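Local coordinates for large adhesion protein (Lap) involved in biofilm formation (Marinobacter hydrocarbonoclasticus, PDB 6XI3) that probably serves as a calcium-rigidified extender of tandem Ig-like beta-sandwich domains, holding the adhesive end of a biofilm-forming adhesin away from the bacterial surface, at residues T51-V59 with A102-L112. Numbering follows the deposited sequence.
Sequences TDVAPNEQV and ASAQDRNGNAL
The carbonyl of D52 accepts the one direct hydrogen bond between 51-59 and 102-112: R107 N lies 3.0 Å from D52 O, with an N-H...O angle of 153° and a C=O...N angle of 162°. V53 is buried. With CG1 anti to the backbone N (chi1 178°), its CG2 lies beside that N and comes 3.5 Å from L112 CD1, tighter than usual van der Waals contact; the two side chains pass in opposite directions. R107, extended from CG to NE, brings one guanidinium face over A54, whose CB is 3.5 Å from NH1, while P55 CD lies obliquely 3.7 Å from NH2. The A54 amide donates to a water that in turn donates only weakly to Q105 O. Past the type II turn A54-E57, a second water links Q58 O (2.8 Å) and Q105 N (3.0 Å). At V59, CA lies 3.4 Å from S103 O in a CA-H...O contact, and CG1 packs 3.8 Å from A102 CB. Both D106 oxygens hold the opposing turn: OD1 accepts N108 N and N110 N from opposite faces, OD2 accepts N110 ND2 on its syn lone pair. Here an antiparallel hairpin's Asx turn meets an interstrand loop at one end of an Ig-like beta-sandwich.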
loop_
_atom_site.group_PDB
_atom_site.type_symbol
_atom_site.label_atom_id
_atom_site.label_comp_id
_atom_site.label_asym_id
_atom_site.label_seq_id
_atom_site.Cartn_x
_atom_site.Cartn_y
_atom_site.Cartn_z
ATOM N N THR A 51 -36.424 33.452 56.896
ATOM C CA THR A 51 -37.620 33.931 57.631
ATOM C C THR A 51 -37.654 33.123 58.917
ATOM O O THR A 51 -37.474 31.882 58.817
ATOM C CB THR A 51 -38.907 33.742 56.809
ATOM O OG1 THR A 51 -38.730 34.361 55.537
ATOM C CG2 THR A 51 -40.119 34.368 57.461
ATOM N N ASP A 52 -37.828 33.789 60.056
ATOM C CA ASP A 52 -38.044 33.128 61.361
ATOM C C ASP A 52 -36.796 32.349 61.745
ATOM O O ASP A 52 -36.951 31.391 62.511
ATOM C CB ASP A 52 -39.193 32.115 61.327
ATOM C CG ASP A 52 -40.548 32.774 61.237
ATOM O OD1 ASP A 52 -40.612 34.011 61.417
ATOM O OD2 ASP A 52 -41.531 32.048 60.970
ATOM N N VAL A 53 -35.630 32.741 61.235
ATOM C CA VAL A 53 -34.317 32.298 61.780
ATOM C C VAL A 53 -33.748 33.469 62.582
ATOM O O VAL A 53 -33.767 34.618 62.069
ATOM C CB VAL A 53 -33.355 31.844 60.665
ATOM C CG1 VAL A 53 -32.001 31.446 61.223
ATOM C CG2 VAL A 53 -33.945 30.719 59.809
ATOM N N ALA A 54 -33.264 33.206 63.795
ATOM C CA ALA A 54 -32.710 34.248 64.690
ATOM C C ALA A 54 -31.435 34.805 64.074
ATOM O O ALA A 54 -30.562 34.042 63.636
ATOM C CB ALA A 54 -32.425 33.735 66.073
ATOM N N PRO A 55 -31.278 36.144 64.063
ATOM C CA PRO A 55 -29.986 36.735 63.720
ATOM C C PRO A 55 -28.913 36.131 64.644
ATOM O O PRO A 55 -29.208 35.869 65.795
ATOM C CB PRO A 55 -30.210 38.236 63.927
ATOM C CG PRO A 55 -31.711 38.434 63.859
ATOM C CD PRO A 55 -32.299 37.157 64.411
ATOM N N ASN A 56 -27.734 35.849 64.079
ATOM C CA ASN A 56 -26.537 35.290 64.750
ATOM C C ASN A 56 -26.576 33.758 64.757
ATOM O O ASN A 56 -25.587 33.140 65.231
ATOM C CB ASN A 56 -26.324 35.964 66.116
ATOM C CG ASN A 56 -26.094 37.460 65.952
ATOM O OD1 ASN A 56 -25.386 37.875 65.031
ATOM N ND2 ASN A 56 -26.671 38.278 66.826
ATOM N N GLU A 57 -27.613 33.149 64.186
ATOM C CA GLU A 57 -27.599 31.697 63.891
ATOM C C GLU A 57 -26.802 31.509 62.591
ATOM O O GLU A 57 -26.516 32.520 61.920
ATOM C CB GLU A 57 -29.010 31.144 63.790
ATOM C CG GLU A 57 -29.724 31.185 65.136
ATOM C CD GLU A 57 -29.040 30.388 66.235
ATOM O OE1 GLU A 57 -28.694 29.233 65.971
ATOM O OE2 GLU A 57 -28.787 30.948 67.324
ATOM N N GLN A 58 -26.414 30.278 62.312
ATOM C CA GLN A 58 -25.545 29.928 61.169
ATOM C C GLN A 58 -26.360 29.189 60.103
ATOM O O GLN A 58 -27.331 28.463 60.455
ATOM C CB GLN A 58 -24.347 29.106 61.658
ATOM C CG GLN A 58 -23.239 29.985 62.223
ATOM C CD GLN A 58 -23.629 30.637 63.524
ATOM O OE1 GLN A 58 -23.910 29.924 64.473
ATOM N NE2 GLN A 58 -23.616 31.974 63.582
ATOM N N VAL A 59 -25.970 29.421 58.844
ATOM C CA VAL A 59 -26.380 28.630 57.662
ATOM C C VAL A 59 -25.203 27.747 57.276
ATOM O O VAL A 59 -24.140 28.292 57.007
ATOM C CB VAL A 59 -26.794 29.509 56.483
ATOM C CG1 VAL A 59 -27.237 28.650 55.315
ATOM C CG2 VAL A 59 -27.862 30.513 56.862
ATOM N N ALA A 102 -27.945 24.554 51.239
ATOM C CA ALA A 102 -27.922 25.371 52.460
ATOM C C ALA A 102 -28.868 24.737 53.476
ATOM O O ALA A 102 -29.894 24.189 53.061
ATOM C CB ALA A 102 -28.314 26.779 52.142
ATOM N N SER A 103 -28.538 24.812 54.760
ATOM C CA SER A 103 -29.423 24.291 55.830
ATOM C C SER A 103 -29.342 25.207 57.043
ATOM O O SER A 103 -28.285 25.793 57.338
ATOM C CB SER A 103 -29.116 22.856 56.164
ATOM O OG SER A 103 -27.862 22.746 56.817
ATOM N N ALA A 104 -30.465 25.357 57.718
ATOM C CA ALA A 104 -30.519 26.082 58.992
ATOM C C ALA A 104 -31.738 25.579 59.766
ATOM O O ALA A 104 -32.466 24.680 59.249
ATOM C CB ALA A 104 -30.547 27.571 58.717
ATOM N N GLN A 105 -31.904 26.085 60.975
ATOM C CA GLN A 105 -33.079 25.771 61.822
ATOM C C GLN A 105 -33.802 27.085 62.103
ATOM O O GLN A 105 -33.153 28.077 62.456
ATOM C CB GLN A 105 -32.667 25.084 63.127
ATOM C CG GLN A 105 -32.057 23.706 62.916
ATOM C CD GLN A 105 -30.581 23.789 62.590
ATOM O OE1 GLN A 105 -29.840 24.569 63.185
ATOM N NE2 GLN A 105 -30.137 23.010 61.603
ATOM N N ASP A 106 -35.120 27.060 62.034
ATOM C CA ASP A 106 -35.923 28.214 62.488
ATOM C C ASP A 106 -35.856 28.249 64.030
ATOM O O ASP A 106 -35.219 27.370 64.663
ATOM C CB ASP A 106 -37.289 28.167 61.801
ATOM C CG ASP A 106 -38.305 27.193 62.373
ATOM O OD1 ASP A 106 -38.079 26.670 63.482
ATOM O OD2 ASP A 106 -39.342 27.013 61.712
ATOM N N ARG A 107 -36.455 29.272 64.614
ATOM C CA ARG A 107 -36.493 29.524 66.082
ATOM C C ARG A 107 -37.164 28.364 66.841
ATOM O O ARG A 107 -36.829 28.190 68.052
ATOM C CB ARG A 107 -37.259 30.816 66.378
ATOM C CG ARG A 107 -36.528 32.099 66.038
ATOM C CD ARG A 107 -37.356 33.305 66.453
ATOM N NE ARG A 107 -36.949 34.525 65.770
ATOM C CZ ARG A 107 -36.025 35.366 66.216
ATOM N NH1 ARG A 107 -35.406 35.135 67.365
ATOM N NH2 ARG A 107 -35.740 36.458 65.531
ATOM N N ASN A 108 -38.034 27.581 66.178
ATOM C CA ASN A 108 -38.761 26.453 66.825
ATOM C C ASN A 108 -38.092 25.113 66.466
ATOM O O ASN A 108 -38.690 24.056 66.704
ATOM C CB ASN A 108 -40.255 26.533 66.508
ATOM C CG ASN A 108 -40.901 27.770 67.109
ATOM O OD1 ASN A 108 -40.219 28.712 67.503
ATOM N ND2 ASN A 108 -42.210 27.762 67.251
ATOM N N GLY A 109 -36.931 25.152 65.828
ATOM C CA GLY A 109 -36.119 23.952 65.576
ATOM C C GLY A 109 -36.399 23.277 64.250
ATOM O O GLY A 109 -35.729 22.277 63.975
ATOM N N ASN A 110 -37.344 23.763 63.450
ATOM C CA ASN A 110 -37.721 23.114 62.171
ATOM C C ASN A 110 -36.527 23.177 61.196
ATOM O O ASN A 110 -35.946 24.266 61.036
ATOM C CB ASN A 110 -38.946 23.793 61.582
ATOM C CG ASN A 110 -40.119 23.671 62.529
ATOM O OD1 ASN A 110 -40.522 22.555 62.833
ATOM N ND2 ASN A 110 -40.645 24.789 63.002
ATOM N N ALA A 111 -36.163 22.053 60.586
ATOM C CA ALA A 111 -35.087 21.967 59.563
ATOM C C ALA A 111 -35.487 22.781 58.326
ATOM O O ALA A 111 -36.568 22.553 57.763
ATOM C CB ALA A 111 -34.824 20.522 59.207
ATOM N N LEU A 112 -34.665 23.741 57.921
ATOM C CA LEU A 112 -34.906 24.480 56.655
ATOM C C LEU A 112 -33.805 24.087 55.674
ATOM O O LEU A 112 -32.661 23.881 56.129
ATOM C CB LEU A 112 -34.878 25.975 56.912
ATOM C CG LEU A 112 -35.743 26.445 58.060
ATOM C CD1 LEU A 112 -35.356 27.858 58.439
ATOM C CD2 LEU A 112 -37.210 26.339 57.679
HETATM O O HOH W 1 -33.245 30.551 64.769
HETATM O O HOH W 2 -29.558 27.658 61.942
#